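Local coordinates for protein probable porin (Pseudomonas aeruginosa, PDB 2Y0H) that probably acts as an outer-membrane porin of the OprD family, letting small solutes cross through a closed barrel of antiparallel strands, at residues L288-K300 with R336-L348. Sequence-based numbering, arbitrary orientation.
With C8E ((hydroxyethyloxy)tri(ethyloxy)octane), chain L.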
ATOM      1  N   LEU A 288      -4.113   3.248  -8.684  1.00 26.21           N
ATOM      2  CA  LEU A 288      -3.511   1.964  -8.378  1.00 27.21           C
ATOM      3  C   LEU A 288      -4.510   0.842  -8.604  1.00 26.48           C
ATOM      4  O   LEU A 288      -5.636   0.919  -8.139  1.00 30.90           O
ATOM      5  CB  LEU A 288      -3.044   1.935  -6.918  1.00 31.50           C
ATOM      6  CG  LEU A 288      -2.608   0.540  -6.463  1.00 31.89           C
ATOM      7  CD1 LEU A 288      -1.222   0.269  -6.999  1.00 33.34           C
ATOM      8  CD2 LEU A 288      -2.646   0.403  -4.947  1.00 30.76           C
ATOM      9  N   MET A 289      -4.092  -0.212  -9.295  1.00 28.20           N
ATOM     10  CA  MET A 289      -4.973  -1.346  -9.564  1.00 31.06           C
ATOM     11  C   MET A 289      -4.365  -2.662  -9.060  1.00 32.97           C
ATOM     12  O   MET A 289      -3.236  -2.681  -8.592  1.00 29.43           O
ATOM     13  CB  MET A 289      -5.279  -1.431 -11.066  1.00 27.73           C
ATOM     14  CG  MET A 289      -6.083  -0.246 -11.571  1.00 25.67           C
ATOM     15  SD  MET A 289      -7.823  -0.399 -11.098  1.00 28.74           S
ATOM     16  CE  MET A 289      -8.369  -1.541 -12.392  1.00 27.38           C
ATOM     17  N   ALA A 290      -5.114  -3.757  -9.163  1.00 30.64           N
ATOM     18  CA  ALA A 290      -4.643  -5.039  -8.645  1.00 33.10           C
ATOM     19  C   ALA A 290      -3.351  -5.490  -9.322  1.00 34.48           C
ATOM     20  O   ALA A 290      -2.461  -6.024  -8.679  1.00 33.79           O
ATOM     21  CB  ALA A 290      -5.718  -6.093  -8.797  1.00 35.74           C
ATOM     22  N   TYR A 291      -3.250  -5.264 -10.625  1.00 34.38           N
ATOM     23  CA  TYR A 291      -2.066  -5.661 -11.376  1.00 30.42           C
ATOM     24  C   TYR A 291      -1.155  -4.473 -11.706  1.00 30.14           C
ATOM     25  O   TYR A 291      -0.013  -4.417 -11.249  1.00 33.45           O
ATOM     26  CB  TYR A 291      -2.477  -6.428 -12.642  1.00 31.79           C
ATOM     27  CG  TYR A 291      -1.326  -6.813 -13.548  1.00 32.56           C
ATOM     28  CD1 TYR A 291      -0.222  -7.498 -13.050  1.00 35.62           C
ATOM     29  CD2 TYR A 291      -1.355  -6.512 -14.904  1.00 30.55           C
ATOM     30  CE1 TYR A 291       0.826  -7.853 -13.873  1.00 37.11           C
ATOM     31  CE2 TYR A 291      -0.312  -6.860 -15.736  1.00 31.83           C
ATOM     32  CZ  TYR A 291       0.778  -7.532 -15.215  1.00 39.08           C
ATOM     33  OH  TYR A 291       1.826  -7.885 -16.036  1.00 42.82           O
ATOM     34  N   GLN A 292      -1.652  -3.515 -12.484  1.00 31.03           N
ATOM     35  CA  GLN A 292      -0.838  -2.354 -12.874  1.00 29.81           C
ATOM     36  C   GLN A 292      -1.023  -1.135 -11.975  1.00 29.56           C
ATOM     37  O   GLN A 292      -2.085  -0.942 -11.371  1.00 33.17           O
ATOM     38  CB  GLN A 292      -1.095  -1.976 -14.329  1.00 30.32           C
ATOM     39  CG  GLN A 292      -0.424  -2.920 -15.304  1.00 31.21           C
ATOM     40  CD  GLN A 292       1.081  -2.997 -15.082  1.00 34.10           C
ATOM     41  OE1 GLN A 292       1.618  -4.048 -14.741  1.00 38.19           O
ATOM     42  NE2 GLN A 292       1.761  -1.882 -15.272  1.00 31.16           N
ATOM     43  N   THR A 293       0.021  -0.322 -11.879  1.00 28.69           N
ATOM     44  CA  THR A 293      -0.038   0.891 -11.064  1.00 32.97           C
ATOM     45  C   THR A 293      -0.339   2.144 -11.894  1.00 29.54           C
ATOM     46  O   THR A 293      -0.632   3.192 -11.329  1.00 28.41           O
ATOM     47  CB  THR A 293       1.266   1.118 -10.242  1.00 27.48           C
ATOM     48  OG1 THR A 293       2.322   1.527 -11.111  1.00 28.93           O
ATOM     49  CG2 THR A 293       1.687  -0.154  -9.501  1.00 27.82           C
ATOM     50  N   PHE A 294      -0.271   2.028 -13.221  1.00 29.23           N
ATOM     51  CA  PHE A 294      -0.550   3.152 -14.124  1.00 26.14           C
ATOM     52  C   PHE A 294       0.324   4.369 -13.825  1.00 27.49           C
ATOM     53  O   PHE A 294      -0.143   5.513 -13.815  1.00 27.84           O
ATOM     54  CB  PHE A 294      -2.043   3.508 -14.085  1.00 30.45           C
ATOM     55  CG  PHE A 294      -2.907   2.493 -14.769  1.00 28.06           C
ATOM     56  CD1 PHE A 294      -3.250   1.314 -14.126  1.00 26.71           C
ATOM     57  CD2 PHE A 294      -3.335   2.693 -16.072  1.00 24.31           C
ATOM     58  CE1 PHE A 294      -4.029   0.358 -14.767  1.00 24.80           C
ATOM     59  CE2 PHE A 294      -4.120   1.739 -16.722  1.00 25.48           C
ATOM     60  CZ  PHE A 294      -4.458   0.570 -16.067  1.00 25.36           C
ATOM     61  N   THR A 295       1.601   4.104 -13.575  1.00 25.29           N
ATOM     62  CA  THR A 295       2.578   5.147 -13.286  1.00 28.00           C
ATOM     63  C   THR A 295       3.761   5.065 -14.246  1.00 28.06           C
ATOM     64  O   THR A 295       4.867   5.465 -13.905  1.00 29.17           O
ATOM     65  CB  THR A 295       3.089   5.049 -11.832  1.00 28.80           C
ATOM     66  OG1 THR A 295       3.541   3.709 -11.566  1.00 23.61           O
ATOM     67  CG2 THR A 295       1.964   5.430 -10.844  1.00 28.84           C
ATOM     68  N   ARG A 296       3.521   4.544 -15.448  1.00 30.04           N
ATOM     69  CA  ARG A 296       4.590   4.379 -16.439  1.00 30.89           C
ATOM     70  C   ARG A 296       4.985   5.737 -17.007  1.00 27.48           C
ATOM     71  O   ARG A 296       4.238   6.704 -16.856  1.00 26.33           O
ATOM     72  CB  ARG A 296       4.149   3.407 -17.540  1.00 31.06           C
ATOM     73  CG  ARG A 296       4.019   1.978 -17.039  1.00 32.31           C
ATOM     74  CD  ARG A 296       3.245   1.097 -17.994  1.00 33.81           C
ATOM     75  NE  ARG A 296       3.991   0.840 -19.219  1.00 37.00           N
ATOM     76  CZ  ARG A 296       3.653  -0.089 -20.109  1.00 39.66           C
ATOM     77  NH1 ARG A 296       2.580  -0.843 -19.900  1.00 35.23           N
ATOM     78  NH2 ARG A 296       4.387  -0.267 -21.200  1.00 32.03           N
ATOM     79  N   PRO A 297       6.165   5.825 -17.651  1.00 31.09           N
ATOM     80  CA  PRO A 297       6.639   7.166 -18.038  1.00 28.83           C
ATOM     81  C   PRO A 297       5.604   7.916 -18.896  1.00 33.16           C
ATOM     82  O   PRO A 297       5.103   7.362 -19.880  1.00 33.15           O
ATOM     83  CB  PRO A 297       7.919   6.875 -18.837  1.00 30.55           C
ATOM     84  CG  PRO A 297       8.354   5.484 -18.392  1.00 26.09           C
ATOM     85  CD  PRO A 297       7.086   4.749 -18.082  1.00 27.87           C
ATOM     86  N   GLN A 298       5.265   9.139 -18.495  1.00 27.81           N
ATOM     87  CA  GLN A 298       4.319   9.985 -19.232  1.00 34.09           C
ATOM     88  C   GLN A 298       2.862   9.495 -19.313  1.00 30.96           C
ATOM     89  O   GLN A 298       2.073  10.020 -20.091  1.00 32.24           O
ATOM     90  CB  GLN A 298       4.847  10.282 -20.640  1.00 37.10           C
ATOM     91  CG  GLN A 298       6.123  11.088 -20.640  1.00 44.27           C
ATOM     92  CD  GLN A 298       6.631  11.384 -22.031  1.00 54.88           C
ATOM     93  OE1 GLN A 298       7.199  10.515 -22.692  1.00 61.01           O
ATOM     94  NE2 GLN A 298       6.434  12.617 -22.486  1.00 59.44           N
ATOM     95  N   GLU A 299       2.493   8.506 -18.510  1.00 31.77           N
ATOM     96  CA  GLU A 299       1.155   7.944 -18.619  1.00 30.31           C
ATOM     97  C   GLU A 299       0.052   8.843 -18.050  1.00 29.84           C
ATOM     98  O   GLU A 299       0.183   9.381 -16.960  1.00 31.39           O
ATOM     99  CB  GLU A 299       1.101   6.586 -17.945  1.00 27.61           C
ATOM    100  CG  GLU A 299      -0.208   5.847 -18.151  1.00 27.59           C
ATOM    101  CD  GLU A 299      -0.098   4.413 -17.685  1.00 29.05           C
ATOM    102  OE1 GLU A 299       0.890   4.108 -16.994  1.00 31.27           O
ATOM    103  OE2 GLU A 299      -0.979   3.590 -18.003  1.00 31.04           O
ATOM    104  N   LYS A 300      -1.031   8.986 -18.801  1.00 29.48           N
ATOM    105  CA  LYS A 300      -2.227   9.680 -18.330  1.00 30.02           C
ATOM    106  C   LYS A 300      -3.332   8.649 -18.203  1.00 28.44           C
ATOM    107  O   LYS A 300      -3.554   7.867 -19.120  1.00 31.78           O
ATOM    108  CB  LYS A 300      -2.671  10.741 -19.340  1.00 33.40           C
ATOM    109  CG  LYS A 300      -1.735  11.936 -19.499  1.00 35.06           C
ATOM    110  CD  LYS A 300      -2.085  12.689 -20.785  1.00 40.75           C
ATOM    111  CE  LYS A 300      -1.283  13.977 -20.947  1.00 48.25           C
ATOM    112  NZ  LYS A 300      -1.217  14.418 -22.371  1.00 52.53           N
ATOM    113  N   ARG A 336       9.039   5.745 -31.194  1.00 67.30           N
ATOM    114  CA  ARG A 336       8.018   4.709 -31.252  1.00 59.08           C
ATOM    115  C   ARG A 336       6.649   5.251 -30.877  1.00 57.71           C
ATOM    116  O   ARG A 336       6.524   6.330 -30.286  1.00 55.96           O
ATOM    117  CB  ARG A 336       8.370   3.568 -30.304  1.00 58.00           C
ATOM    118  CG  ARG A 336       9.829   3.193 -30.330  1.00 61.21           C
ATOM    119  CD  ARG A 336      10.123   2.096 -29.330  1.00 64.91           C
ATOM    120  NE  ARG A 336      11.424   1.488 -29.582  1.00 71.97           N
ATOM    121  CZ  ARG A 336      12.022   0.626 -28.765  1.00 72.88           C
ATOM    122  NH1 ARG A 336      11.443   0.269 -27.624  1.00 72.50           N
ATOM    123  NH2 ARG A 336      13.208   0.123 -29.091  1.00 71.65           N
ATOM    124  N   ALA A 337       5.620   4.491 -31.227  1.00 55.24           N
ATOM    125  CA  ALA A 337       4.270   4.839 -30.840  1.00 47.80           C
ATOM    126  C   ALA A 337       4.109   4.584 -29.346  1.00 43.88           C
ATOM    127  O   ALA A 337       4.571   3.566 -28.818  1.00 43.06           O
ATOM    128  CB  ALA A 337       3.268   4.027 -31.636  1.00 44.72           C
ATOM    129  N   ASP A 338       3.460   5.525 -28.672  1.00 40.88           N
ATOM    130  CA  ASP A 338       3.122   5.382 -27.269  1.00 39.36           C
ATOM    131  C   ASP A 338       2.308   4.122 -27.026  1.00 40.91           C
ATOM    132  O   ASP A 338       1.490   3.726 -27.859  1.00 39.39           O
ATOM    133  CB  ASP A 338       2.331   6.604 -26.800  1.00 34.80           C
ATOM    134  CG  ASP A 338       3.109   7.880 -26.956  1.00 35.25           C
ATOM    135  OD1 ASP A 338       4.323   7.777 -27.200  1.00 37.22           O
ATOM    136  OD2 ASP A 338       2.524   8.982 -26.837  1.00 41.45           O
ATOM    137  N   ASP A 339       2.524   3.491 -25.878  1.00 38.07           N
ATOM    138  CA  ASP A 339       1.693   2.356 -25.504  1.00 36.09           C
ATOM    139  C   ASP A 339       0.437   2.890 -24.822  1.00 39.35           C
ATOM    140  O   ASP A 339       0.361   4.075 -24.468  1.00 33.64           O
ATOM    141  CB  ASP A 339       2.450   1.404 -24.576  1.00 38.08           C
ATOM    142  CG  ASP A 339       1.898  -0.016 -24.608  1.00 43.34           C
ATOM    143  OD1 ASP A 339       0.843  -0.241 -25.246  1.00 37.39           O
ATOM    144  OD2 ASP A 339       2.528  -0.914 -23.999  1.00 38.64           O
ATOM    145  N   SER A 340      -0.549   2.013 -24.657  1.00 34.47           N
ATOM    146  CA  SER A 340      -1.735   2.320 -23.876  1.00 35.06           C
ATOM    147  C   SER A 340      -2.204   1.024 -23.239  1.00 32.25           C
ATOM    148  O   SER A 340      -1.874  -0.062 -23.714  1.00 33.28           O
ATOM    149  CB  SER A 340      -2.836   2.920 -24.750  1.00 38.20           C
ATOM    150  OG  SER A 340      -3.062   2.126 -25.901  1.00 43.81           O
ATOM    151  N   GLU A 341      -2.970   1.135 -22.163  1.00 31.11           N
ATOM    152  CA  GLU A 341      -3.360  -0.040 -21.401  1.00 30.70           C
ATOM    153  C   GLU A 341      -4.678   0.204 -20.684  1.00 30.50           C
ATOM    154  O   GLU A 341      -5.074   1.351 -20.454  1.00 31.27           O
ATOM    155  CB  GLU A 341      -2.257  -0.418 -20.392  1.00 26.18           C
ATOM    156  CG  GLU A 341      -2.000   0.639 -19.306  1.00 27.25           C
ATOM    157  CD  GLU A 341      -0.743   0.375 -18.464  1.00 29.02           C
ATOM    158  OE1 GLU A 341      -0.106  -0.680 -18.624  1.00 30.62           O
ATOM    159  OE2 GLU A 341      -0.380   1.237 -17.644  1.00 30.13           O
ATOM    160  N   TRP A 342      -5.356  -0.878 -20.327  1.00 27.17           N
ATOM    161  CA  TRP A 342      -6.512  -0.783 -19.453  1.00 28.61           C
ATOM    162  C   TRP A 342      -6.599  -1.969 -18.498  1.00 31.72           C
ATOM    163  O   TRP A 342      -6.078  -3.049 -18.778  1.00 29.16           O
ATOM    164  CB  TRP A 342      -7.813  -0.620 -20.245  1.00 26.74           C
ATOM    165  CG  TRP A 342      -8.251  -1.762 -21.105  1.00 32.08           C
ATOM    166  CD1 TRP A 342      -8.076  -1.874 -22.457  1.00 35.28           C
ATOM    167  CD2 TRP A 342      -9.005  -2.926 -20.703  1.00 28.97           C
ATOM    168  NE1 TRP A 342      -8.651  -3.040 -22.916  1.00 33.87           N
ATOM    169  CE2 TRP A 342      -9.226  -3.702 -21.862  1.00 33.08           C
ATOM    170  CE3 TRP A 342      -9.493  -3.391 -19.481  1.00 31.12           C
ATOM    171  CZ2 TRP A 342      -9.918  -4.916 -21.834  1.00 33.20           C
ATOM    172  CZ3 TRP A 342     -10.184  -4.602 -19.450  1.00 35.36           C
ATOM    173  CH2 TRP A 342     -10.392  -5.348 -20.624  1.00 36.20           C
ATOM    174  N   GLU A 343      -7.248  -1.758 -17.361  1.00 28.70           N
ATOM    175  CA  GLU A 343      -7.436  -2.832 -16.410  1.00 26.94           C
ATOM    176  C   GLU A 343      -8.813  -2.727 -15.779  1.00 28.81           C
ATOM    177  O   GLU A 343      -9.300  -1.633 -15.502  1.00 29.52           O
ATOM    178  CB  GLU A 343      -6.351  -2.807 -15.331  1.00 25.79           C
ATOM    179  CG  GLU A 343      -6.363  -4.029 -14.399  1.00 29.45           C
ATOM    180  CD  GLU A 343      -5.158  -4.092 -13.434  1.00 28.80           C
ATOM    181  OE1 GLU A 343      -4.074  -3.569 -13.780  1.00 28.01           O
ATOM    182  OE2 GLU A 343      -5.304  -4.669 -12.332  1.00 32.73           O
ATOM    183  N   ARG A 344      -9.445  -3.872 -15.577  1.00 28.62           N
ATOM    184  CA  ARG A 344     -10.649  -3.930 -14.779  1.00 32.31           C
ATOM    185  C   ARG A 344     -10.412  -4.866 -13.597  1.00 31.52           C
ATOM    186  O   ARG A 344      -9.769  -5.898 -13.742  1.00 31.56           O
ATOM    187  CB  ARG A 344     -11.832  -4.408 -15.620  1.00 34.65           C
ATOM    188  CG  ARG A 344     -13.063  -4.780 -14.804  1.00 38.89           C
ATOM    189  CD  ARG A 344     -14.278  -4.016 -15.289  1.00 44.91           C
ATOM    190  NE  ARG A 344     -14.268  -3.892 -16.746  1.00 51.73           N
ATOM    191  CZ  ARG A 344     -15.216  -3.280 -17.445  1.00 54.58           C
ATOM    192  NH1 ARG A 344     -16.255  -2.746 -16.810  1.00 53.97           N
ATOM    193  NH2 ARG A 344     -15.127  -3.207 -18.770  1.00 49.75           N
ATOM    194  N   ASN A 345     -10.915  -4.472 -12.430  1.00 31.79           N
ATOM    195  CA  ASN A 345     -10.845  -5.274 -11.214  1.00 27.70           C
ATOM    196  C   ASN A 345     -12.250  -5.419 -10.676  1.00 31.06           C
ATOM    197  O   ASN A 345     -12.955  -4.424 -10.512  1.00 32.08           O
ATOM    198  CB  ASN A 345     -10.013  -4.579 -10.130  1.00 29.62           C
ATOM    199  CG  ASN A 345      -8.530  -4.549 -10.435  1.00 30.51           C
ATOM    200  OD1 ASN A 345      -7.777  -3.800  -9.807  1.00 32.79           O
ATOM    201  ND2 ASN A 345      -8.100  -5.361 -11.386  1.00 30.10           N
ATOM    202  N   THR A 346     -12.670  -6.649 -10.417  1.00 28.17           N
ATOM    203  CA  THR A 346     -13.933  -6.874  -9.747  1.00 31.15           C
ATOM    204  C   THR A 346     -13.660  -7.731  -8.528  1.00 33.69           C
ATOM    205  O   THR A 346     -13.119  -8.831  -8.636  1.00 33.19           O
ATOM    206  CB  THR A 346     -14.960  -7.560 -10.659  1.00 31.16           C
ATOM    207  OG1 THR A 346     -15.243  -6.712 -11.777  1.00 34.14           O
ATOM    208  CG2 THR A 346     -16.243  -7.830  -9.899  1.00 31.75           C
ATOM    209  N   ASP A 347     -14.002  -7.201  -7.364  1.00 31.03           N
ATOM    210  CA  ASP A 347     -13.784  -7.905  -6.111  1.00 34.16           C
ATOM    211  C   ASP A 347     -15.119  -8.170  -5.448  1.00 33.92           C
ATOM    212  O   ASP A 347     -15.964  -7.282  -5.357  1.00 35.72           O
ATOM    213  CB  ASP A 347     -12.898  -7.085  -5.171  1.00 30.51           C
ATOM    214  CG  ASP A 347     -11.491  -6.957  -5.682  1.00 34.95           C
ATOM    215  OD1 ASP A 347     -11.128  -7.773  -6.551  1.00 37.08           O
ATOM    216  OD2 ASP A 347     -10.747  -6.063  -5.222  1.00 37.47           O
ATOM    217  N   LEU A 348     -15.316  -9.403  -5.008  1.00 32.16           N
ATOM    218  CA  LEU A 348     -16.427  -9.707  -4.139  1.00 31.32           C
ATOM    219  C   LEU A 348     -15.815 -10.162  -2.835  1.00 33.10           C
ATOM    220  O   LEU A 348     -15.009 -11.088  -2.800  1.00 33.59           O
ATOM    221  CB  LEU A 348     -17.315 -10.789  -4.746  1.00 34.26           C
ATOM    222  CG  LEU A 348     -18.643 -11.050  -4.034  1.00 39.86           C
ATOM    223  CD1 LEU A 348     -19.532  -9.802  -4.011  1.00 30.65           C
ATOM    224  CD2 LEU A 348     -19.363 -12.226  -4.678  1.00 38.64           C
TER
HETATM  225  C7  C8E L1400      -7.985   1.537 -24.848  1.00 49.26           C
HETATM  226  C8  C8E L1400      -6.537   1.445 -25.325  1.00 48.55           C
HETATM  227  O9  C8E L1400      -5.902   0.329 -24.725  1.00 49.74           O
HETATM  228  C10 C8E L1400      -6.369  -0.913 -25.225  1.00 50.09           C
HETATM  229  C11 C8E L1400      -5.194  -1.832 -25.560  1.00 45.12           C
HETATM  230  O12 C8E L1400      -5.534  -2.718 -26.607  1.00 47.27           O
HETATM  231  O   HOH W   1       1.099   0.478 -15.473  1.00 32.91           O
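Glu-343 reaches from the barrel wall into a bend of the loop 288-300 and takes two consecutive backbone N-H groups on its carboxylate: Tyr-291 N lies 2.7 Å from Glu-343 OE2 and Gln-292 N 2.7 Å from Glu-343 OE1. Both oxygens use their syn lone pairs. The side chain gets there fully stretched, with CG anti to the backbone N (chi1 -172°). Glu-343 OE2 spends its anti lone pair on Asn-345 ND2, 3.0 Å away and near the amide plane. That bond helps hold the Asn-345 amide with OD1 toward the loop, where it accepts from Ala-290 N at 2.7 Å; Arg-323 also donates to this oxygen.

Charged groups meet nearer the strand's start. Arg-296 bends at chi3 (70°) to bring NH1 within 3.0 Å of Glu-341 OE1, coming from above the carboxylate plane, while NH2 makes a weak, long salt bridge to Asp-339. Tyr-369 of strand 361-371 also hydrogen-bonds Glu-341 OE1. On the other oxygen, Glu-341 OE2 sits only 2.5 Å from Glu-299 OE2, and a water linking Glu-341 to Gln-292 NE2 donates to it.

Two bulky side chains pack among these polar groups. The Phe-294 ring lies between the two strand glutamates, with Glu-341 OE2 over one face and CE2 against Glu-341 CG, and turns its CZ edge to the backbone and CB of Glu-343. Met-289, bent at chi2 and chi3, brings CE against Glu-343 O and Asn-345 OD1.

The loop after strand 259-269 is thus fastened to the inward-facing side chains of strand 339-351, on the side away from the detergent beside Trp-342. With two buried carboxylates so close, one of the two acids, Glu-299 or Glu-341, probably carries a proton, and Arg-296 is near enough to offset part of the remaining negative charge.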